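Local coordinates for protein 3-carboxy-cis,cis-muconate cycloisomerase (PDB 1Q5N) that belongs to the largely helical fumarase/aspartase-type lyase superfamily and assembles from four copies of its chain, at residues F12-V17 with L337-L342; I128-V133 with R179-I184; Q134-T139 with R344-L349; P303-S308 with P332-L337. One frame throughout, in Å; residues are numbered along the deposited sequence.

Helix packing in a long bundle is illustrated here by four contacts, three of which draw on one helix, 323-351. Contact 4 pairs it with helix 290-311, contact 1 lays the N-terminal segment across it, and contact 3 sets it beside helix 110-146. The last helix also carries contact 2, against helix 166-191. Contacts 1 and 4 share L337, with centres about 12 Å apart, and Y13 OH bonds to E333 OE2 between them. Q132 reaches from contact 2 to A339 O of contact 1 (centres about 14 Å apart). Contacts 3 and 4 are the most distant, about 21 Å between centres. Contacts 1, 2 and 4 also meet neighbouring subunits; contact 3 does not.

Contact 1: residues F12-V17 with L337-L342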
# COMPACT_ATOMS: atom_id res chain seq x y z
N PHE A 12 0.92 18.31 10.89
CA PHE A 12 0.52 17.74 9.62
C PHE A 12 -0.79 18.19 8.98
O PHE A 12 -0.93 18.09 7.77
CB PHE A 12 0.46 16.22 9.77
CG PHE A 12 1.71 15.61 10.33
CD1 PHE A 12 2.90 15.64 9.59
CD2 PHE A 12 1.69 14.95 11.56
CE1 PHE A 12 4.08 15.02 10.09
CE2 PHE A 12 2.84 14.32 12.08
CZ PHE A 12 4.05 14.34 11.33
N TYR A 13 -1.74 18.69 9.75
CA TYR A 13 -3.01 19.01 9.12
C TYR A 13 -3.24 20.48 8.93
O TYR A 13 -2.35 21.29 9.13
CB TYR A 13 -4.16 18.40 9.90
CG TYR A 13 -3.96 16.94 10.25
CD1 TYR A 13 -3.46 16.03 9.30
CD2 TYR A 13 -4.31 16.45 11.51
CE1 TYR A 13 -3.31 14.68 9.60
CE2 TYR A 13 -4.17 15.08 11.82
CZ TYR A 13 -3.66 14.20 10.85
OH TYR A 13 -3.44 12.86 11.18
N GLN A 14 -4.43 20.80 8.50
CA GLN A 14 -4.79 22.18 8.26
C GLN A 14 -6.03 22.40 9.12
O GLN A 14 -6.99 21.63 9.05
CB GLN A 14 -5.06 22.37 6.77
CG GLN A 14 -5.09 23.82 6.30
CD GLN A 14 -6.42 24.50 6.58
OE1 GLN A 14 -7.47 23.86 6.62
NE2 GLN A 14 -6.38 25.82 6.76
N ARG A 15 -5.99 23.44 9.94
CA ARG A 15 -7.06 23.72 10.89
C ARG A 15 -8.53 23.65 10.39
O ARG A 15 -9.32 22.96 10.98
CB ARG A 15 -6.79 25.06 11.55
CG ARG A 15 -7.35 25.14 12.93
CD ARG A 15 -7.68 26.60 13.23
NE ARG A 15 -6.67 27.25 14.07
CZ ARG A 15 -6.56 28.57 14.23
NH1 ARG A 15 -7.38 29.41 13.59
NH2 ARG A 15 -5.63 29.07 15.06
N ASP A 16 -8.88 24.34 9.31
CA ASP A 16 -10.26 24.30 8.81
C ASP A 16 -10.73 22.91 8.30
O ASP A 16 -11.85 22.47 8.59
CB ASP A 16 -10.44 25.36 7.71
CG ASP A 16 -9.93 26.77 8.15
OD1 ASP A 16 -10.31 27.24 9.25
OD2 ASP A 16 -9.13 27.39 7.38
N VAL A 17 -9.87 22.20 7.57
CA VAL A 17 -10.26 20.89 7.09
C VAL A 17 -10.38 19.92 8.28
O VAL A 17 -11.24 19.08 8.28
CB VAL A 17 -9.26 20.42 5.99
CG1 VAL A 17 -9.49 18.94 5.61
CG2 VAL A 17 -9.42 21.34 4.76
N LEU A 337 -4.28 15.55 5.35
CA LEU A 337 -2.86 15.57 5.00
C LEU A 337 -2.62 16.43 3.76
O LEU A 337 -1.59 17.13 3.67
CB LEU A 337 -2.31 14.15 4.76
CG LEU A 337 -2.19 13.32 6.05
CD1 LEU A 337 -2.09 11.86 5.77
CD2 LEU A 337 -0.98 13.79 6.82
N THR A 338 -3.56 16.38 2.81
CA THR A 338 -3.42 17.15 1.58
C THR A 338 -3.53 18.66 1.86
O THR A 338 -2.71 19.47 1.37
CB THR A 338 -4.50 16.74 0.54
OG1 THR A 338 -4.37 15.36 0.23
CG2 THR A 338 -4.36 17.58 -0.75
N ALA A 339 -4.54 19.05 2.64
CA ALA A 339 -4.76 20.46 2.99
C ALA A 339 -3.56 20.91 3.84
O ALA A 339 -3.04 22.02 3.67
CB ALA A 339 -6.11 20.63 3.77
N GLY A 340 -3.09 20.04 4.75
CA GLY A 340 -1.90 20.39 5.54
C GLY A 340 -0.66 20.57 4.65
O GLY A 340 0.11 21.53 4.77
N ALA A 341 -0.47 19.67 3.69
CA ALA A 341 0.71 19.77 2.83
C ALA A 341 0.62 21.02 1.94
O ALA A 341 1.62 21.67 1.67
CB ALA A 341 0.87 18.46 1.94
N LEU A 342 -0.59 21.34 1.47
CA LEU A 342 -0.80 22.53 0.64
C LEU A 342 -0.54 23.78 1.45
O LEU A 342 0.09 24.72 0.97
CB LEU A 342 -2.25 22.58 0.14
CG LEU A 342 -2.48 21.66 -1.02
CD1 LEU A 342 -3.96 21.56 -1.30
CD2 LEU A 342 -1.72 22.24 -2.20
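Y13 and Q14 pass directly over G340, where the N-terminal segment of the chain lies across helix 323-351 of the long helical bundle typical of this lyase superfamily. The glycine has no side chain to hold the two backbones apart, and the CA atoms of Y13 and G340 come to 4.0 Å. Beside them, F12 O meets G340 CA at 3.3 Å in a nearly straight CA-H...O contact (170° at the hydrogen). L337, on the preceding turn, sends its CD2 methyl to the edge of the Y13 ring, 3.7 Å from Y13 CE1, and the same methyl touches F12 CB at 4.1 Å. With chi1 of -48°, CG of Y13 stands anti to its own carbonyl carbon, which brings the ring back toward the helix although its CB points off it; the hydroxyl then bonds to E333, while L329 of the second subunit packs on F12 and Y13. A339 CB touches two neighbours, Q14 CB at 3.6 Å and V17 CG2 at 3.5 Å. The Q14 chain, CG anti to the backbone N (chi1 -165°) and bent at the next torsion, turns its amide away from G340 to cap the start of helix 15-20, Q14 itself being the N-cap. There OE1 accepts V17 N at 3.1 Å, nearly along the C=O axis, and NE2 gives a bond in the amide plane to D16 OD2 at 3.2 Å, arriving from above the carboxylate plane.

Contact 2: residues I128-V133 with R179-I184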
# COMPACT_ATOMS: atom_id res chain seq x y z
N ILE A 128 -12.05 24.47 0.24
CA ILE A 128 -10.82 24.93 0.85
C ILE A 128 -9.59 24.44 0.08
O ILE A 128 -8.71 25.24 -0.22
CB ILE A 128 -10.71 24.45 2.30
CG1 ILE A 128 -11.72 25.20 3.15
CG2 ILE A 128 -9.28 24.71 2.86
CD1 ILE A 128 -11.84 24.59 4.51
N VAL A 129 -9.53 23.15 -0.27
CA VAL A 129 -8.37 22.62 -0.99
C VAL A 129 -8.24 23.31 -2.34
O VAL A 129 -7.13 23.65 -2.77
CB VAL A 129 -8.49 21.07 -1.20
CG1 VAL A 129 -7.57 20.60 -2.31
CG2 VAL A 129 -8.14 20.37 0.09
N GLN A 130 -9.37 23.54 -3.00
CA GLN A 130 -9.32 24.17 -4.31
C GLN A 130 -8.76 25.60 -4.17
O GLN A 130 -7.94 26.06 -4.96
CB GLN A 130 -10.71 24.22 -4.96
CG GLN A 130 -10.72 25.01 -6.25
CD GLN A 130 -11.93 24.74 -7.10
OE1 GLN A 130 -13.01 24.37 -6.60
NE2 GLN A 130 -11.77 24.93 -8.42
N ASN A 131 -9.21 26.30 -3.15
CA ASN A 131 -8.70 27.62 -2.99
C ASN A 131 -7.18 27.59 -2.66
O ASN A 131 -6.45 28.46 -3.11
CB ASN A 131 -9.48 28.36 -1.90
CG ASN A 131 -9.04 29.80 -1.78
OD1 ASN A 131 -8.64 30.25 -0.70
ND2 ASN A 131 -9.07 30.55 -2.91
N GLN A 132 -6.72 26.60 -1.90
CA GLN A 132 -5.28 26.51 -1.61
C GLN A 132 -4.52 26.25 -2.91
O GLN A 132 -3.51 26.86 -3.17
CB GLN A 132 -5.00 25.37 -0.66
CG GLN A 132 -5.57 25.57 0.72
CD GLN A 132 -5.31 24.34 1.59
OE1 GLN A 132 -5.80 23.27 1.28
NE2 GLN A 132 -4.52 24.49 2.66
N VAL A 133 -5.04 25.38 -3.76
CA VAL A 133 -4.33 25.11 -5.01
C VAL A 133 -4.27 26.37 -5.89
O VAL A 133 -3.26 26.63 -6.55
CB VAL A 133 -5.00 23.99 -5.79
CG1 VAL A 133 -4.41 23.88 -7.17
CG2 VAL A 133 -4.85 22.69 -5.01
N ARG A 179 -3.21 21.79 -13.80
CA ARG A 179 -3.88 20.52 -14.15
C ARG A 179 -4.71 19.99 -12.93
O ARG A 179 -5.74 19.33 -13.10
CB ARG A 179 -2.87 19.48 -14.64
CG ARG A 179 -2.28 19.80 -15.97
CD ARG A 179 -1.45 18.63 -16.49
NE ARG A 179 -0.24 18.35 -15.68
CZ ARG A 179 0.88 19.08 -15.71
NH1 ARG A 179 0.98 20.15 -16.49
NH2 ARG A 179 1.94 18.71 -15.00
N ASP A 180 -4.27 20.30 -11.71
CA ASP A 180 -5.02 19.91 -10.54
C ASP A 180 -6.34 20.69 -10.45
O ASP A 180 -7.37 20.14 -10.05
CB ASP A 180 -4.22 20.16 -9.27
CG ASP A 180 -3.05 19.21 -9.12
OD1 ASP A 180 -3.13 18.07 -9.64
OD2 ASP A 180 -2.05 19.60 -8.47
N LEU A 181 -6.28 21.98 -10.77
CA LEU A 181 -7.46 22.81 -10.77
C LEU A 181 -8.46 22.23 -11.82
O LEU A 181 -9.65 22.16 -11.57
CB LEU A 181 -7.08 24.24 -11.14
CG LEU A 181 -7.06 25.33 -10.08
CD1 LEU A 181 -7.22 24.86 -8.66
CD2 LEU A 181 -5.77 26.07 -10.28
N ASP A 182 -7.97 21.77 -12.96
CA ASP A 182 -8.85 21.21 -13.94
C ASP A 182 -9.49 19.90 -13.44
O ASP A 182 -10.69 19.64 -13.67
CB ASP A 182 -8.10 20.91 -15.24
CG ASP A 182 -7.64 22.19 -16.00
OD1 ASP A 182 -8.12 23.32 -15.71
OD2 ASP A 182 -6.79 22.04 -16.92
N ARG A 183 -8.68 19.07 -12.79
CA ARG A 183 -9.18 17.80 -12.28
C ARG A 183 -10.28 18.02 -11.24
O ARG A 183 -11.30 17.34 -11.27
CB ARG A 183 -8.06 17.00 -11.64
CG ARG A 183 -7.14 16.38 -12.65
CD ARG A 183 -5.98 15.66 -11.93
NE ARG A 183 -5.03 15.21 -12.93
CZ ARG A 183 -3.78 15.69 -13.03
NH1 ARG A 183 -3.34 16.61 -12.17
NH2 ARG A 183 -3.00 15.25 -14.01
N ILE A 184 -10.05 18.96 -10.34
CA ILE A 184 -11.02 19.27 -9.30
C ILE A 184 -12.36 19.73 -9.95
O ILE A 184 -13.42 19.22 -9.60
CB ILE A 184 -10.50 20.36 -8.34
CG1 ILE A 184 -9.43 19.77 -7.44
CG2 ILE A 184 -11.67 20.98 -7.56
CD1 ILE A 184 -8.84 20.71 -6.44
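This is an antiparallel helix-helix contact in the helical bundle of the superfamily: V133, Q130 and V129 of helix 110-146 pack on L181, I184 and D180 of helix 166-191, with short-segment axes 10.1 Å apart and directed at 157° to each other. Apart from the Q130 amide the touching groups are hydrocarbon, and the interface is largely buried. V133 and L181 slide past each other in opposite senses, V133 CG1 pressing on L181 CD1 at 3.3 Å, tighter than normal van der Waals contact. L181 is also far from staggered, with chi1 of -106° and chi2 of 9°, so the exact placing of its methyls is doubtful. One turn before V133, Q130 carries its CG anti to the backbone N and runs extended, so that its amide passes slantwise over I184; CG2 of that isoleucine lies 3.8 Å from Q130 OE1. The polar end is held by helix 166-191 itself, OE1 by K188 and NE2 by N185. I184 CD1 reaches the other way, to the helix backbone at Q130 CA (4.1 Å) and to V129 CG1 (4.3 Å). D180 offers its CB to V133 CG1, also at 4.3 Å, but its carboxylate belongs to a charged network: R183 NH2 extends it to D235 and E239 of the third subunit. Within this helix, R183 NH1 meets D180 OD1 at 2.9 Å at the edge of the guanidinium, a salt bridge with a weak, bent hydrogen bond.

Contact 3: residues Q134-T139 with R344-L349; sequences QQCYET and RTLDVL
L346 points its forked end into the groove formed by Q135, C136 and T139. Its CG stands anti to the backbone N (chi1 -172°), and this carries both methyls across to the other helix. CD2 takes the side of Q135, whose extended chain crosses it at about a right angle and brings OE1 within 3.7 Å of that methyl. CD1 instead lies over the helix backbone, 3.9 Å from Q135 O, and is equally near T139 OG1, again with the two side chains at roughly a right angle. C136 meets the root of the same leucine, SG to L346 CB at 4.1 Å. Helices 110-146 and 323-351 run nearly parallel here, at 20° with short-segment axes 9.7 Å apart, as two members of the long helical bundle of this lyase superfamily. One turn on, L349 makes the next contact: CD1 reaches C136 O at 3.8 Å, while T139 CG2 lies 3.8 Å from L349 CB. T139 owes that methyl contact to its chi1 of -53°, which leaves CG2 facing L349 and folds the hydroxyl back on its own helix. L349 O is bonded by Q143 from further along helix 110-146. M254 of helix 235-261 packs on L349, and F177 of helix 166-191 on C136. T139 OG1 bonds to Q135 O at 2.8 Å, and T139 N reaches the same oxygen from the opposite face of its plane.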
# COMPACT_ATOMS: atom_id res chain seq x y z
N GLN A 134 -5.37 27.13 -5.91
CA GLN A 134 -5.49 28.35 -6.67
C GLN A 134 -4.40 29.35 -6.19
O GLN A 134 -3.73 29.97 -7.00
CB GLN A 134 -6.89 28.93 -6.46
CG GLN A 134 -7.18 30.21 -7.21
CD GLN A 134 -7.14 30.00 -8.73
OE1 GLN A 134 -7.85 29.14 -9.27
NE2 GLN A 134 -6.31 30.79 -9.43
N GLN A 135 -4.24 29.53 -4.88
CA GLN A 135 -3.21 30.43 -4.38
C GLN A 135 -1.79 29.91 -4.69
O GLN A 135 -0.90 30.71 -5.00
CB GLN A 135 -3.32 30.62 -2.88
CG GLN A 135 -4.51 31.34 -2.49
CD GLN A 135 -4.54 31.47 -1.01
OE1 GLN A 135 -3.86 32.33 -0.45
NE2 GLN A 135 -5.31 30.60 -0.35
N CYS A 136 -1.59 28.59 -4.57
CA CYS A 136 -0.31 28.00 -4.89
C CYS A 136 -0.02 28.29 -6.37
O CYS A 136 1.08 28.69 -6.71
CB CYS A 136 -0.29 26.46 -4.65
SG CYS A 136 -0.10 26.04 -2.92
N TYR A 137 -1.01 28.09 -7.23
CA TYR A 137 -0.85 28.35 -8.67
C TYR A 137 -0.43 29.82 -8.96
O TYR A 137 0.56 30.09 -9.65
CB TYR A 137 -2.15 28.04 -9.37
CG TYR A 137 -2.16 28.26 -10.87
CD1 TYR A 137 -1.15 27.74 -11.68
CD2 TYR A 137 -3.26 28.87 -11.49
CE1 TYR A 137 -1.23 27.79 -13.04
CE2 TYR A 137 -3.37 28.93 -12.88
CZ TYR A 137 -2.36 28.39 -13.65
OH TYR A 137 -2.51 28.37 -15.02
N GLU A 138 -1.19 30.75 -8.40
CA GLU A 138 -0.95 32.18 -8.56
C GLU A 138 0.44 32.55 -8.10
O GLU A 138 1.20 33.19 -8.85
CB GLU A 138 -1.98 33.00 -7.77
CG GLU A 138 -3.26 33.08 -8.58
CD GLU A 138 -4.41 33.73 -7.84
OE1 GLU A 138 -4.28 34.05 -6.62
OE2 GLU A 138 -5.46 33.90 -8.49
N THR A 139 0.75 32.16 -6.87
CA THR A 139 2.06 32.42 -6.32
C THR A 139 3.17 31.74 -7.19
O THR A 139 4.18 32.38 -7.51
CB THR A 139 2.12 31.95 -4.88
OG1 THR A 139 1.03 32.54 -4.16
CG2 THR A 139 3.42 32.33 -4.23
N ARG A 344 1.54 24.26 4.03
CA ARG A 344 2.97 24.48 4.20
C ARG A 344 3.66 24.82 2.85
O ARG A 344 4.53 25.70 2.79
CB ARG A 344 3.58 23.27 4.88
CG ARG A 344 3.29 23.39 6.34
CD ARG A 344 3.28 22.09 6.97
NE ARG A 344 2.54 22.17 8.23
CZ ARG A 344 1.26 21.79 8.37
NH1 ARG A 344 0.57 21.29 7.35
NH2 ARG A 344 0.67 21.91 9.55
N THR A 345 3.24 24.18 1.77
CA THR A 345 3.82 24.50 0.48
C THR A 345 3.57 26.00 0.12
O THR A 345 4.49 26.72 -0.33
CB THR A 345 3.27 23.55 -0.60
OG1 THR A 345 3.62 22.22 -0.21
CG2 THR A 345 3.85 23.87 -2.03
N LEU A 346 2.34 26.49 0.32
CA LEU A 346 2.01 27.91 0.06
C LEU A 346 2.97 28.83 0.85
O LEU A 346 3.58 29.72 0.27
CB LEU A 346 0.57 28.20 0.45
CG LEU A 346 0.09 29.59 0.03
CD1 LEU A 346 0.33 29.86 -1.45
CD2 LEU A 346 -1.40 29.65 0.36
N ASP A 347 3.09 28.63 2.16
CA ASP A 347 4.03 29.43 2.96
C ASP A 347 5.43 29.50 2.31
O ASP A 347 6.03 30.57 2.25
CB ASP A 347 4.23 28.83 4.35
CG ASP A 347 3.09 29.07 5.25
OD1 ASP A 347 2.20 29.87 4.85
OD2 ASP A 347 3.07 28.46 6.36
N VAL A 348 5.94 28.35 1.86
CA VAL A 348 7.25 28.29 1.25
C VAL A 348 7.29 29.01 -0.10
O VAL A 348 8.26 29.71 -0.38
CB VAL A 348 7.73 26.78 1.09
CG1 VAL A 348 8.99 26.69 0.18
CG2 VAL A 348 8.01 26.19 2.44
N LEU A 349 6.26 28.82 -0.95
CA LEU A 349 6.26 29.48 -2.25
C LEU A 349 6.23 31.00 -2.10
O LEU A 349 6.81 31.70 -2.91
CB LEU A 349 5.08 29.07 -3.09
CG LEU A 349 5.13 27.70 -3.76
CD1 LEU A 349 3.76 27.41 -4.41
CD2 LEU A 349 6.21 27.64 -4.79

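Contact 4: residues P303-S308 with P332-L337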
# COMPACT_ATOMS: atom_id res chain seq x y z
N PRO A 303 0.03 7.86 -0.20
CA PRO A 303 0.07 6.68 -1.09
C PRO A 303 -0.40 5.41 -0.36
O PRO A 303 -1.09 4.55 -0.97
CB PRO A 303 1.54 6.57 -1.50
CG PRO A 303 1.96 8.07 -1.57
CD PRO A 303 1.32 8.59 -0.25
N ALA A 304 -0.03 5.29 0.93
CA ALA A 304 -0.46 4.13 1.73
C ALA A 304 -1.98 4.19 1.92
O ALA A 304 -2.64 3.20 1.78
CB ALA A 304 0.24 4.10 3.11
N LEU A 305 -2.53 5.37 2.26
CA LEU A 305 -3.98 5.49 2.43
C LEU A 305 -4.74 5.18 1.10
O LEU A 305 -5.91 4.70 1.14
CB LEU A 305 -4.34 6.88 2.95
CG LEU A 305 -3.80 7.13 4.36
CD1 LEU A 305 -3.92 8.61 4.65
CD2 LEU A 305 -4.58 6.31 5.41
N MET A 306 -4.08 5.45 -0.04
CA MET A 306 -4.70 5.18 -1.34
C MET A 306 -4.93 3.67 -1.47
O MET A 306 -5.97 3.25 -2.02
CB MET A 306 -3.80 5.62 -2.51
CG MET A 306 -3.81 7.10 -2.88
SD MET A 306 -5.48 7.72 -3.25
CE MET A 306 -5.53 8.74 -2.00
N SER A 307 -3.96 2.86 -1.01
CA SER A 307 -4.11 1.41 -1.09
C SER A 307 -5.41 1.03 -0.37
O SER A 307 -6.25 0.28 -0.87
CB SER A 307 -2.90 0.72 -0.45
OG SER A 307 -3.26 -0.49 0.19
N SER A 308 -5.61 1.60 0.81
CA SER A 308 -6.79 1.34 1.58
C SER A 308 -8.16 1.74 0.94
O SER A 308 -9.13 0.94 0.94
CB SER A 308 -6.65 2.05 2.93
OG SER A 308 -7.80 1.81 3.68
N PRO A 332 -11.09 10.93 5.52
CA PRO A 332 -10.76 12.18 6.22
C PRO A 332 -9.23 12.41 6.34
O PRO A 332 -8.75 13.54 6.20
CB PRO A 332 -11.43 12.01 7.62
CG PRO A 332 -12.51 10.95 7.37
CD PRO A 332 -11.85 10.00 6.39
N GLU A 333 -8.47 11.35 6.62
CA GLU A 333 -7.02 11.50 6.79
C GLU A 333 -6.40 12.02 5.48
O GLU A 333 -5.54 12.90 5.54
CB GLU A 333 -6.41 10.16 7.21
CG GLU A 333 -4.94 10.11 7.59
CD GLU A 333 -4.62 10.76 8.92
OE1 GLU A 333 -5.59 10.95 9.70
OE2 GLU A 333 -3.43 11.08 9.22
N ILE A 334 -6.86 11.54 4.32
CA ILE A 334 -6.31 11.98 3.02
C ILE A 334 -6.57 13.49 2.84
O ILE A 334 -5.65 14.23 2.50
CB ILE A 334 -6.93 11.16 1.86
CG1 ILE A 334 -6.58 9.70 2.10
CG2 ILE A 334 -6.43 11.68 0.48
CD1 ILE A 334 -6.94 8.76 1.03
N PHE A 335 -7.80 13.95 3.06
CA PHE A 335 -8.10 15.38 2.99
C PHE A 335 -7.24 16.22 3.95
O PHE A 335 -6.68 17.26 3.60
CB PHE A 335 -9.56 15.63 3.37
CG PHE A 335 -10.48 15.77 2.19
CD1 PHE A 335 -10.44 16.93 1.41
CD2 PHE A 335 -11.43 14.76 1.90
CE1 PHE A 335 -11.33 17.13 0.35
CE2 PHE A 335 -12.33 14.91 0.86
CZ PHE A 335 -12.30 16.11 0.08
N GLN A 336 -7.16 15.78 5.19
CA GLN A 336 -6.39 16.51 6.18
C GLN A 336 -4.90 16.62 5.88
O GLN A 336 -4.31 17.68 6.13
CB GLN A 336 -6.60 15.88 7.56
CG GLN A 336 -7.85 16.39 8.23
CD GLN A 336 -8.12 15.61 9.50
OE1 GLN A 336 -8.63 14.51 9.45
NE2 GLN A 336 -7.74 16.17 10.63
N LEU A 337 -4.28 15.55 5.35
CA LEU A 337 -2.86 15.57 5.00
C LEU A 337 -2.62 16.43 3.76
O LEU A 337 -1.59 17.13 3.67
CB LEU A 337 -2.31 14.15 4.76
CG LEU A 337 -2.19 13.32 6.05
CD1 LEU A 337 -2.09 11.86 5.77
CD2 LEU A 337 -0.98 13.79 6.82
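An antiparallel pair of successive long helices, 290-311 and 323-351, meets here with L305 and M306 against E333, I334 and L337. The short-segment axes lie 10.1 Å apart at 155°. L305 and I334 form the centre, sliding past each other in opposite senses, with L305 CB 3.7 Å from I334 CG1. The far end of L305 is shared between two further neighbours: CD1 meets E333 CG at 3.5 Å, the two side chains at about a right angle, and L337 CD1 at 3.9 Å. M306 closes on I334 from another side. Bent at both chi2 and chi3, it brings CE to within 3.3 Å of I334 CD1, shorter than usual for two carbons; since chi3 is also unstaggered at 115°, that detail is doubtful, while the approach of CE to I334 CG2 at 4.0 Å is ordinary. In lyases of this superfamily such helices from four subunits combine into a central bundle, and the pair stands within it: L305 packs on R301 of the second subunit, M306 on Y310 of the third, and S307 OG bonds to S307 of the fourth. Each helix is kinked at its proline, P303 or P332, whose nitrogen has no hydrogen to give to the preceding turn. After P303 the backbone bonds are weak, as from S307 N to P303 O at 3.3 Å, whereas Q336 N meets P332 O at 2.9 Å. E333, with CG anti to the backbone N (chi1 -173°) and a bend at chi2, directs its carboxylate away from L305, where OE2 takes both a salt bridge from R301 of its own chain and the Y13 hydroxyl.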